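Metallocarboxypeptidase (PDB 3DWC) probably removes single amino acids with broad specificity, proline excepted, from the C termini of peptides, as a metal-dependent carboxypeptidase of the M32 family. Local coordinates at residues L129-R140 with L372-V382; E10-R18 with K281-C289. All coordinates share one frame; numbering follows the deposited sequence.

Contact 1: residues L129-R140 with L372-V382; sequences LPTLKELIALFR and LMDGNIEAEEV
R140 reaches L372 on a chain extended from CG to NE, with CG opposite its own carbonyl carbon (chi1 -70°), whereas M373 is folded at chi2 and chi3, which brings its sulfur and methyl back toward helix 125-147. The two side chains slide past each other in opposite directions, R140 CG lying 3.9 Å from M373 SD, and M373 CE ends 3.8 Å from F139 CB. The guanidinium turns its edge to the backbone: R140 NH1 donates to L372 O over 3.0 Å, bent to 139° at the hydrogen, and R140 NE adds a weak bond. G375 N meets L372 O from the opposite face of the carbonyl plane, so that oxygen accepts from both. R140 NH1 also makes a weak, long salt bridge to E378 OE1 (3.4 Å); guanidinium and carboxylate planes stand 89° apart, so it is not a coplanar paired bridge. Farther toward the N terminus of 129-140, I136 CD1 presses tightly on L372 CD1 at 3.5 Å, and L129 CD1 touches A379 CB at 3.6 Å. F417 stacks on the F139 ring. G375, with positive phi, completes a Schellman motif ending helix 358-374, whose last turn R140 of helix 125-147 binds through L372 O.

Contact 2: residues E10-R18 with K281-C289; sequences ERVFTKLYR and KGFETQPVC
Two successive type I turns, F283 to Q286 and Q286 to C289, share Q286 and pack this loop against T14 and its neighbours on helix 3-32. T14 OG1 and T285 OG1 share a short hydrogen bond of 2.6 Å, its donor unassigned. T285 OG1 sits between its backbone N and carbonyl carbon (chi1 69°), which puts the hydroxyl on T14 while CG2 lies over one face of the R18 guanidinium. Q286 folds at chi2 to send NE2 to E10 O at 2.9 Å; the bond is nearly straight (166°), and the acceptor lies in the amide plane. E10 O already accepts the helical bond from T14 N, so it has two donors. The loop links helix 259-276 to helix 294-309. Over the centre of the Y17 ring stands T285 CA, 3.7 Å from the centroid and 12° off its normal, a CH-pi contact. One water bridges F13 O and T285 O, two acceptors that cannot bond directly; another joins Y17 OH to E284 O, and Y17 OH is also bonded to E245. F13 CD2 meets P287 CG at 4.0 Å, and Q286 OE1 is held by N83 of helix 78-95.

Overall arrangement
From the N terminus, the chain first meets contact 2 at 10-18 on helix 3-32, then contact 1 at 129-140 on helix 125-147. Contact 2 closes at 281-289, spanning 262 intervening residues; contact 1 closes later, at 372-382, spanning 231. Their segments alternate, so the two loops cross rather than nest. The centres lie 38 Å apart and the nearest atoms about 23 Å, which rules out direct touch. Contact 2 ties the N-terminal helix to the connection between helices 259-276 and 294-309, which carry the cobalt ligands H267, H271 and E298. Contact 1 joins helix 125-147 to the end of helix 358-374 and the turn leading into helix 382-394. Both lie away from the metal site itself.

Contact 1: residues L129-R140 with L372-V382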
loop_
_atom_site.group_PDB
_atom_site.type_symbol
_atom_site.label_atom_id
_atom_site.label_comp_id
_atom_site.label_asym_id
_atom_site.label_seq_id
_atom_site.Cartn_x
_atom_site.Cartn_y
_atom_site.Cartn_z
ATOM N N LEU B 129 -8.919 -27.011 -24.271
ATOM C CA LEU B 129 -8.110 -28.238 -24.352
ATOM C C LEU B 129 -6.707 -28.098 -24.932
ATOM O O LEU B 129 -5.794 -28.764 -24.450
ATOM C CB LEU B 129 -8.868 -29.331 -25.119
ATOM C CG LEU B 129 -8.178 -30.688 -25.311
ATOM C CD1 LEU B 129 -7.746 -31.302 -23.972
ATOM C CD2 LEU B 129 -9.097 -31.632 -26.072
ATOM N N PRO B 130 -6.530 -27.274 -25.988
ATOM C CA PRO B 130 -5.169 -27.117 -26.514
ATOM C C PRO B 130 -4.223 -26.500 -25.484
ATOM O O PRO B 130 -3.123 -27.024 -25.276
ATOM C CB PRO B 130 -5.357 -26.196 -27.735
ATOM C CG PRO B 130 -6.812 -26.311 -28.090
ATOM C CD PRO B 130 -7.509 -26.496 -26.770
ATOM N N THR B 131 -4.665 -25.414 -24.845
ATOM C CA THR B 131 -3.952 -24.837 -23.696
ATOM C C THR B 131 -3.712 -25.893 -22.615
ATOM O O THR B 131 -2.582 -26.102 -22.198
ATOM C CB THR B 131 -4.740 -23.686 -23.015
ATOM O OG1 THR B 131 -4.992 -22.630 -23.948
ATOM C CG2 THR B 131 -3.949 -23.134 -21.829
ATOM N N LEU B 132 -4.785 -26.560 -22.188
ATOM C CA LEU B 132 -4.713 -27.523 -21.082
ATOM C C LEU B 132 -3.651 -28.598 -21.360
ATOM O O LEU B 132 -2.841 -28.903 -20.485
ATOM C CB LEU B 132 -6.108 -28.126 -20.795
ATOM C CG LEU B 132 -6.488 -28.828 -19.458
ATOM C CD1 LEU B 132 -6.695 -30.312 -19.654
ATOM C CD2 LEU B 132 -5.535 -28.566 -18.240
ATOM N N LYS B 133 -3.624 -29.128 -22.584
ATOM C CA LYS B 133 -2.577 -30.068 -23.010
ATOM C C LYS B 133 -1.172 -29.510 -22.809
ATOM O O LYS B 133 -0.267 -30.259 -22.454
ATOM C CB LYS B 133 -2.745 -30.461 -24.488
ATOM C CG LYS B 133 -3.870 -31.472 -24.757
ATOM C CD LYS B 133 -4.274 -31.537 -26.242
ATOM C CE LYS B 133 -3.526 -32.621 -27.029
ATOM N NZ LYS B 133 -2.092 -32.291 -27.303
ATOM N N GLU B 134 -0.988 -28.210 -23.049
ATOM C CA GLU B 134 0.341 -27.564 -22.916
ATOM C C GLU B 134 0.736 -27.339 -21.447
ATOM O O GLU B 134 1.905 -27.492 -21.074
ATOM C CB GLU B 134 0.383 -26.215 -23.644
ATOM C CG GLU B 134 0.359 -26.294 -25.158
ATOM C CD GLU B 134 0.587 -24.925 -25.790
ATOM O OE1 GLU B 134 -0.364 -24.375 -26.409
ATOM O OE2 GLU B 134 1.710 -24.388 -25.637
ATOM N N LEU B 135 -0.240 -26.938 -20.640
ATOM C CA LEU B 135 -0.070 -26.844 -19.173
ATOM C C LEU B 135 0.415 -28.166 -18.608
ATOM O O LEU B 135 1.472 -28.235 -17.998
ATOM C CB LEU B 135 -1.380 -26.429 -18.514
ATOM C CG LEU B 135 -1.770 -24.982 -18.822
ATOM C CD1 LEU B 135 -3.185 -24.701 -18.385
ATOM C CD2 LEU B 135 -0.776 -24.003 -18.166
ATOM N N ILE B 136 -0.334 -29.225 -18.885
ATOM C CA ILE B 136 0.003 -30.543 -18.378
ATOM C C ILE B 136 1.404 -30.978 -18.825
ATOM O O ILE B 136 2.094 -31.675 -18.084
ATOM C CB ILE B 136 -1.062 -31.620 -18.782
ATOM C CG1 ILE B 136 -2.432 -31.278 -18.193
ATOM C CG2 ILE B 136 -0.655 -33.025 -18.310
ATOM C CD1 ILE B 136 -2.475 -31.273 -16.669
ATOM N N ALA B 137 1.832 -30.579 -20.023
ATOM C CA ALA B 137 3.178 -30.925 -20.490
ATOM C C ALA B 137 4.235 -30.084 -19.779
ATOM O O ALA B 137 5.320 -30.566 -19.480
ATOM C CB ALA B 137 3.283 -30.757 -21.998
ATOM N N LEU B 138 3.897 -28.824 -19.518
ATOM C CA LEU B 138 4.758 -27.909 -18.752
ATOM C C LEU B 138 4.953 -28.385 -17.295
ATOM O O LEU B 138 6.084 -28.372 -16.774
ATOM C CB LEU B 138 4.154 -26.497 -18.765
ATOM C CG LEU B 138 5.026 -25.271 -18.472
ATOM C CD1 LEU B 138 5.253 -25.103 -16.981
ATOM C CD2 LEU B 138 6.345 -25.317 -19.199
ATOM N N PHE B 139 3.849 -28.797 -16.657
ATOM C CA PHE B 139 3.861 -29.303 -15.272
ATOM C C PHE B 139 4.696 -30.548 -15.149
ATOM O O PHE B 139 5.454 -30.694 -14.178
ATOM C CB PHE B 139 2.449 -29.662 -14.785
ATOM C CG PHE B 139 1.524 -28.499 -14.637
ATOM C CD1 PHE B 139 0.179 -28.643 -14.925
ATOM C CD2 PHE B 139 1.975 -27.258 -14.165
ATOM C CE1 PHE B 139 -0.689 -27.590 -14.773
ATOM C CE2 PHE B 139 1.109 -26.211 -14.006
ATOM C CZ PHE B 139 -0.217 -26.368 -14.316
ATOM N N ARG B 140 4.536 -31.459 -16.112
ATOM C CA ARG B 140 5.341 -32.685 -16.159
ATOM C C ARG B 140 6.815 -32.347 -16.298
ATOM O O ARG B 140 7.675 -33.022 -15.713
ATOM C CB ARG B 140 4.939 -33.580 -17.333
ATOM C CG ARG B 140 3.574 -34.256 -17.212
ATOM C CD ARG B 140 3.159 -34.873 -18.554
ATOM N NE ARG B 140 1.821 -35.474 -18.518
ATOM C CZ ARG B 140 1.194 -35.979 -19.578
ATOM N NH1 ARG B 140 -0.021 -36.517 -19.447
ATOM N NH2 ARG B 140 1.770 -35.946 -20.776
ATOM N N LEU B 372 -2.639 -37.484 -14.311
ATOM C CA LEU B 372 -2.150 -36.755 -15.496
ATOM C C LEU B 372 -0.612 -36.771 -15.521
ATOM O O LEU B 372 0.009 -37.101 -16.513
ATOM C CB LEU B 372 -2.678 -35.310 -15.519
ATOM C CG LEU B 372 -4.152 -35.084 -15.869
ATOM C CD1 LEU B 372 -4.591 -33.723 -15.391
ATOM C CD2 LEU B 372 -4.425 -35.228 -17.415
ATOM N N MET B 373 -0.024 -36.421 -14.395
ATOM C CA MET B 373 1.417 -36.428 -14.173
ATOM C C MET B 373 2.010 -37.831 -14.470
ATOM O O MET B 373 3.081 -37.944 -15.085
ATOM C CB MET B 373 1.661 -36.015 -12.699
ATOM C CG MET B 373 2.755 -34.988 -12.422
ATOM S SD MET B 373 2.898 -33.506 -13.459
ATOM C CE MET B 373 1.209 -33.077 -13.783
ATOM N N ASP B 374 1.289 -38.874 -14.037
ATOM C CA ASP B 374 1.641 -40.300 -14.251
ATOM C C ASP B 374 1.579 -40.785 -15.693
ATOM O O ASP B 374 2.166 -41.809 -16.014
ATOM C CB ASP B 374 0.660 -41.222 -13.491
ATOM C CG ASP B 374 1.257 -41.835 -12.240
ATOM O OD1 ASP B 374 2.462 -41.619 -11.971
ATOM O OD2 ASP B 374 0.505 -42.545 -11.518
ATOM N N GLY B 375 0.811 -40.096 -16.531
ATOM C CA GLY B 375 0.493 -40.579 -17.873
ATOM C C GLY B 375 -0.735 -41.481 -17.932
ATOM O O GLY B 375 -1.137 -41.896 -19.021
ATOM N N ASN B 376 -1.339 -41.803 -16.788
ATOM C CA ASN B 376 -2.528 -42.666 -16.775
ATOM C C ASN B 376 -3.686 -42.080 -17.558
ATOM O O ASN B 376 -4.494 -42.813 -18.113
ATOM C CB ASN B 376 -2.996 -42.968 -15.351
ATOM C CG ASN B 376 -2.195 -44.080 -14.696
ATOM O OD1 ASN B 376 -2.572 -45.250 -14.769
ATOM N ND2 ASN B 376 -1.083 -43.721 -14.052
ATOM N N ILE B 377 -3.784 -40.761 -17.589
ATOM C CA ILE B 377 -4.816 -40.098 -18.374
ATOM C C ILE B 377 -4.225 -38.884 -19.044
ATOM O O ILE B 377 -3.166 -38.396 -18.648
ATOM C CB ILE B 377 -6.061 -39.681 -17.506
ATOM C CG1 ILE B 377 -5.686 -38.622 -16.457
ATOM C CG2 ILE B 377 -6.704 -40.920 -16.872
ATOM C CD1 ILE B 377 -6.792 -38.258 -15.520
ATOM N N GLU B 378 -4.939 -38.394 -20.046
ATOM C CA GLU B 378 -4.520 -37.228 -20.804
ATOM C C GLU B 378 -5.564 -36.132 -20.673
ATOM O O GLU B 378 -6.740 -36.419 -20.472
ATOM C CB GLU B 378 -4.358 -37.606 -22.277
ATOM C CG GLU B 378 -3.275 -38.662 -22.547
ATOM C CD GLU B 378 -1.869 -38.131 -22.308
ATOM O OE1 GLU B 378 -1.675 -36.899 -22.423
ATOM O OE2 GLU B 378 -0.964 -38.950 -22.010
ATOM N N ALA B 379 -5.128 -34.882 -20.796
ATOM C CA ALA B 379 -6.028 -33.732 -20.777
ATOM C C ALA B 379 -7.401 -34.072 -21.385
ATOM O O ALA B 379 -8.446 -33.793 -20.783
ATOM C CB ALA B 379 -5.393 -32.563 -21.499
ATOM N N GLU B 380 -7.367 -34.701 -22.558
ATOM C CA GLU B 380 -8.550 -35.179 -23.295
ATOM C C GLU B 380 -9.646 -35.775 -22.414
ATOM O O GLU B 380 -10.837 -35.563 -22.658
ATOM C CB GLU B 380 -8.128 -36.288 -24.296
ATOM C CG GLU B 380 -7.598 -35.840 -25.650
ATOM C CD GLU B 380 -6.144 -35.312 -25.632
ATOM O OE1 GLU B 380 -5.601 -35.115 -26.749
ATOM O OE2 GLU B 380 -5.558 -35.083 -24.533
ATOM N N GLU B 381 -9.221 -36.541 -21.411
ATOM C CA GLU B 381 -10.092 -37.409 -20.634
ATOM C C GLU B 381 -10.592 -36.780 -19.334
ATOM O O GLU B 381 -11.393 -37.395 -18.624
ATOM C CB GLU B 381 -9.327 -38.692 -20.313
ATOM C CG GLU B 381 -8.749 -39.376 -21.572
ATOM C CD GLU B 381 -7.939 -40.629 -21.267
ATOM O OE1 GLU B 381 -6.695 -40.555 -21.306
ATOM O OE2 GLU B 381 -8.537 -41.692 -20.993
ATOM N N VAL B 382 -10.120 -35.571 -19.025
ATOM C CA VAL B 382 -10.420 -34.929 -17.741
ATOM C C VAL B 382 -11.922 -34.841 -17.460
ATOM O O VAL B 382 -12.360 -35.266 -16.387
ATOM C CB VAL B 382 -9.737 -33.544 -17.593
ATOM C CG1 VAL B 382 -10.283 -32.776 -16.342
ATOM C CG2 VAL B 382 -8.223 -33.714 -17.514
#

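Contact 2: residues E10-R18 with K281-C289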
loop_
_atom_site.group_PDB
_atom_site.type_symbol
_atom_site.label_atom_id
_atom_site.label_comp_id
_atom_site.label_asym_id
_atom_site.label_seq_id
_atom_site.Cartn_x
_atom_site.Cartn_y
_atom_site.Cartn_z
ATOM N N GLU B 10 22.754 -14.845 6.195
ATOM C CA GLU B 10 21.700 -14.247 6.982
ATOM C C GLU B 10 21.416 -12.854 6.465
ATOM O O GLU B 10 20.273 -12.467 6.317
ATOM C CB GLU B 10 22.063 -14.190 8.461
ATOM C CG GLU B 10 21.813 -15.491 9.206
ATOM C CD GLU B 10 21.709 -15.297 10.724
ATOM O OE1 GLU B 10 22.244 -14.296 11.222
ATOM O OE2 GLU B 10 21.092 -16.139 11.420
ATOM N N ARG B 11 22.486 -12.108 6.234
ATOM C CA ARG B 11 22.446 -10.735 5.705
ATOM C C ARG B 11 21.757 -10.633 4.340
ATOM O O ARG B 11 20.976 -9.711 4.083
ATOM C CB ARG B 11 23.891 -10.217 5.609
ATOM C CG ARG B 11 24.016 -8.730 5.285
ATOM C CD ARG B 11 25.481 -8.316 4.867
ATOM N NE ARG B 11 25.778 -8.739 3.490
ATOM C CZ ARG B 11 25.231 -8.188 2.394
ATOM N NH1 ARG B 11 24.371 -7.165 2.481
ATOM N NH2 ARG B 11 25.551 -8.657 1.187
ATOM N N VAL B 12 22.076 -11.565 3.453
ATOM C CA VAL B 12 21.414 -11.649 2.167
ATOM C C VAL B 12 19.941 -11.913 2.370
ATOM O O VAL B 12 19.121 -11.280 1.739
ATOM C CB VAL B 12 21.998 -12.757 1.290
ATOM C CG1 VAL B 12 21.173 -12.948 0.031
ATOM C CG2 VAL B 12 23.455 -12.431 0.942
ATOM N N PHE B 13 19.587 -12.804 3.292
ATOM C CA PHE B 13 18.173 -13.169 3.449
ATOM C C PHE B 13 17.327 -12.056 4.105
ATOM O O PHE B 13 16.151 -11.921 3.810
ATOM C CB PHE B 13 18.043 -14.536 4.134
ATOM C CG PHE B 13 18.105 -15.666 3.166
ATOM C CD1 PHE B 13 19.319 -16.175 2.746
ATOM C CD2 PHE B 13 16.941 -16.168 2.594
ATOM C CE1 PHE B 13 19.387 -17.210 1.829
ATOM C CE2 PHE B 13 17.007 -17.189 1.650
ATOM C CZ PHE B 13 18.257 -17.707 1.267
ATOM N N THR B 14 17.950 -11.255 4.964
ATOM C CA THR B 14 17.346 -10.051 5.492
ATOM C C THR B 14 17.090 -9.050 4.368
ATOM O O THR B 14 16.038 -8.439 4.349
ATOM C CB THR B 14 18.209 -9.447 6.613
ATOM O OG1 THR B 14 18.221 -10.381 7.728
ATOM C CG2 THR B 14 17.667 -8.056 7.088
ATOM N N LYS B 15 18.021 -8.912 3.426
ATOM C CA LYS B 15 17.816 -8.063 2.255
ATOM C C LYS B 15 16.572 -8.492 1.496
ATOM O O LYS B 15 15.686 -7.666 1.241
ATOM C CB LYS B 15 19.066 -8.101 1.364
ATOM C CG LYS B 15 19.215 -6.972 0.435
ATOM C CD LYS B 15 20.670 -6.677 0.089
ATOM C CE LYS B 15 21.398 -7.907 -0.480
ATOM N NZ LYS B 15 22.540 -7.569 -1.438
ATOM N N LEU B 16 16.502 -9.780 1.159
ATOM C CA LEU B 16 15.349 -10.368 0.463
ATOM C C LEU B 16 14.028 -10.165 1.192
ATOM O O LEU B 16 13.027 -9.843 0.567
ATOM C CB LEU B 16 15.570 -11.875 0.228
ATOM C CG LEU B 16 16.643 -12.257 -0.801
ATOM C CD1 LEU B 16 16.912 -13.768 -0.749
ATOM C CD2 LEU B 16 16.300 -11.734 -2.298
ATOM N N TYR B 17 14.038 -10.334 2.513
ATOM C CA TYR B 17 12.874 -10.087 3.387
ATOM C C TYR B 17 12.399 -8.641 3.221
ATOM O O TYR B 17 11.199 -8.387 3.061
ATOM C CB TYR B 17 13.239 -10.402 4.842
ATOM C CG TYR B 17 12.117 -10.318 5.839
ATOM C CD1 TYR B 17 11.240 -11.360 6.010
ATOM C CD2 TYR B 17 11.937 -9.176 6.620
ATOM C CE1 TYR B 17 10.199 -11.288 6.965
ATOM C CE2 TYR B 17 10.892 -9.078 7.532
ATOM C CZ TYR B 17 10.039 -10.144 7.719
ATOM O OH TYR B 17 8.993 -10.061 8.642
ATOM N N ARG B 18 13.328 -7.703 3.146
ATOM C CA ARG B 18 12.950 -6.309 2.983
ATOM C C ARG B 18 12.320 -6.037 1.664
ATOM O O ARG B 18 11.352 -5.271 1.573
ATOM C CB ARG B 18 14.153 -5.371 3.113
ATOM C CG ARG B 18 14.853 -5.344 4.453
ATOM C CD ARG B 18 13.914 -5.464 5.630
ATOM N NE ARG B 18 14.686 -5.507 6.890
ATOM C CZ ARG B 18 14.125 -5.667 8.079
ATOM N NH1 ARG B 18 12.820 -5.812 8.174
ATOM N NH2 ARG B 18 14.877 -5.706 9.183
ATOM N N LYS B 281 11.627 -16.760 17.672
ATOM C CA LYS B 281 12.038 -15.409 18.031
ATOM C C LYS B 281 13.549 -15.263 17.763
ATOM O O LYS B 281 14.353 -16.185 17.985
ATOM C CB LYS B 281 11.655 -15.106 19.498
ATOM C CG LYS B 281 12.119 -13.703 20.014
ATOM C CD LYS B 281 12.846 -13.826 21.404
ATOM C CE LYS B 281 14.217 -13.058 21.441
ATOM N NZ LYS B 281 15.366 -13.868 22.071
ATOM N N GLY B 282 13.918 -14.104 17.250
ATOM C CA GLY B 282 15.307 -13.782 16.969
ATOM C C GLY B 282 15.693 -14.166 15.552
ATOM O O GLY B 282 16.825 -13.941 15.144
ATOM N N PHE B 283 14.758 -14.751 14.811
ATOM C CA PHE B 283 14.982 -15.128 13.418
ATOM C C PHE B 283 13.981 -14.485 12.476
ATOM O O PHE B 283 13.698 -14.990 11.390
ATOM C CB PHE B 283 14.935 -16.636 13.309
ATOM C CG PHE B 283 16.182 -17.315 13.844
ATOM C CD1 PHE B 283 16.302 -17.656 15.193
ATOM C CD2 PHE B 283 17.231 -17.621 12.979
ATOM C CE1 PHE B 283 17.424 -18.294 15.659
ATOM C CE2 PHE B 283 18.362 -18.261 13.426
ATOM C CZ PHE B 283 18.475 -18.592 14.780
ATOM N N GLU B 284 13.492 -13.319 12.873
ATOM C CA GLU B 284 12.300 -12.726 12.230
ATOM C C GLU B 284 12.417 -12.460 10.716
ATOM O O GLU B 284 11.451 -12.675 9.978
ATOM C CB GLU B 284 11.887 -11.447 12.979
ATOM C CG GLU B 284 11.279 -11.729 14.346
ATOM C CD GLU B 284 12.292 -11.855 15.466
ATOM O OE1 GLU B 284 11.867 -12.238 16.563
ATOM O OE2 GLU B 284 13.501 -11.592 15.279
ATOM N N THR B 285 13.593 -12.067 10.252
ATOM C CA THR B 285 13.810 -11.741 8.817
ATOM C C THR B 285 14.385 -12.929 7.998
ATOM O O THR B 285 14.792 -12.761 6.844
ATOM C CB THR B 285 14.802 -10.589 8.703
ATOM O OG1 THR B 285 16.103 -11.045 9.116
ATOM C CG2 THR B 285 14.362 -9.404 9.593
ATOM N N GLN B 286 14.363 -14.124 8.595
ATOM C CA GLN B 286 14.953 -15.332 8.035
ATOM C C GLN B 286 13.932 -16.392 7.639
ATOM O O GLN B 286 12.826 -16.455 8.211
ATOM C CB GLN B 286 15.871 -15.956 9.096
ATOM C CG GLN B 286 17.030 -15.047 9.524
ATOM C CD GLN B 286 17.983 -14.766 8.398
ATOM O OE1 GLN B 286 18.506 -15.696 7.775
ATOM N NE2 GLN B 286 18.239 -13.466 8.130
ATOM N N PRO B 287 14.340 -17.305 6.746
ATOM C CA PRO B 287 13.410 -18.260 6.218
ATOM C C PRO B 287 12.981 -19.371 7.208
ATOM O O PRO B 287 11.991 -20.040 6.953
ATOM C CB PRO B 287 14.141 -18.788 4.982
ATOM C CG PRO B 287 15.549 -18.708 5.330
ATOM C CD PRO B 287 15.690 -17.502 6.183
ATOM N N VAL B 288 13.685 -19.542 8.333
ATOM C CA VAL B 288 13.218 -20.455 9.390
ATOM C C VAL B 288 12.009 -19.875 10.163
ATOM O O VAL B 288 11.214 -20.611 10.734
ATOM C CB VAL B 288 14.336 -20.779 10.367
ATOM C CG1 VAL B 288 14.646 -19.586 11.269
ATOM C CG2 VAL B 288 13.977 -22.082 11.179
ATOM N N CYS B 289 11.887 -18.545 10.178
ATOM C CA CYS B 289 10.751 -17.903 10.798
ATOM C C CYS B 289 9.705 -17.699 9.744
ATOM O O CYS B 289 9.453 -16.578 9.344
ATOM C CB CYS B 289 11.141 -16.588 11.430
ATOM S SG CYS B 289 9.748 -15.754 12.164
HETATM O O HOH W 1 14.445 -14.095 4.712
HETATM O O HOH W 2 8.850 -12.346 10.140
#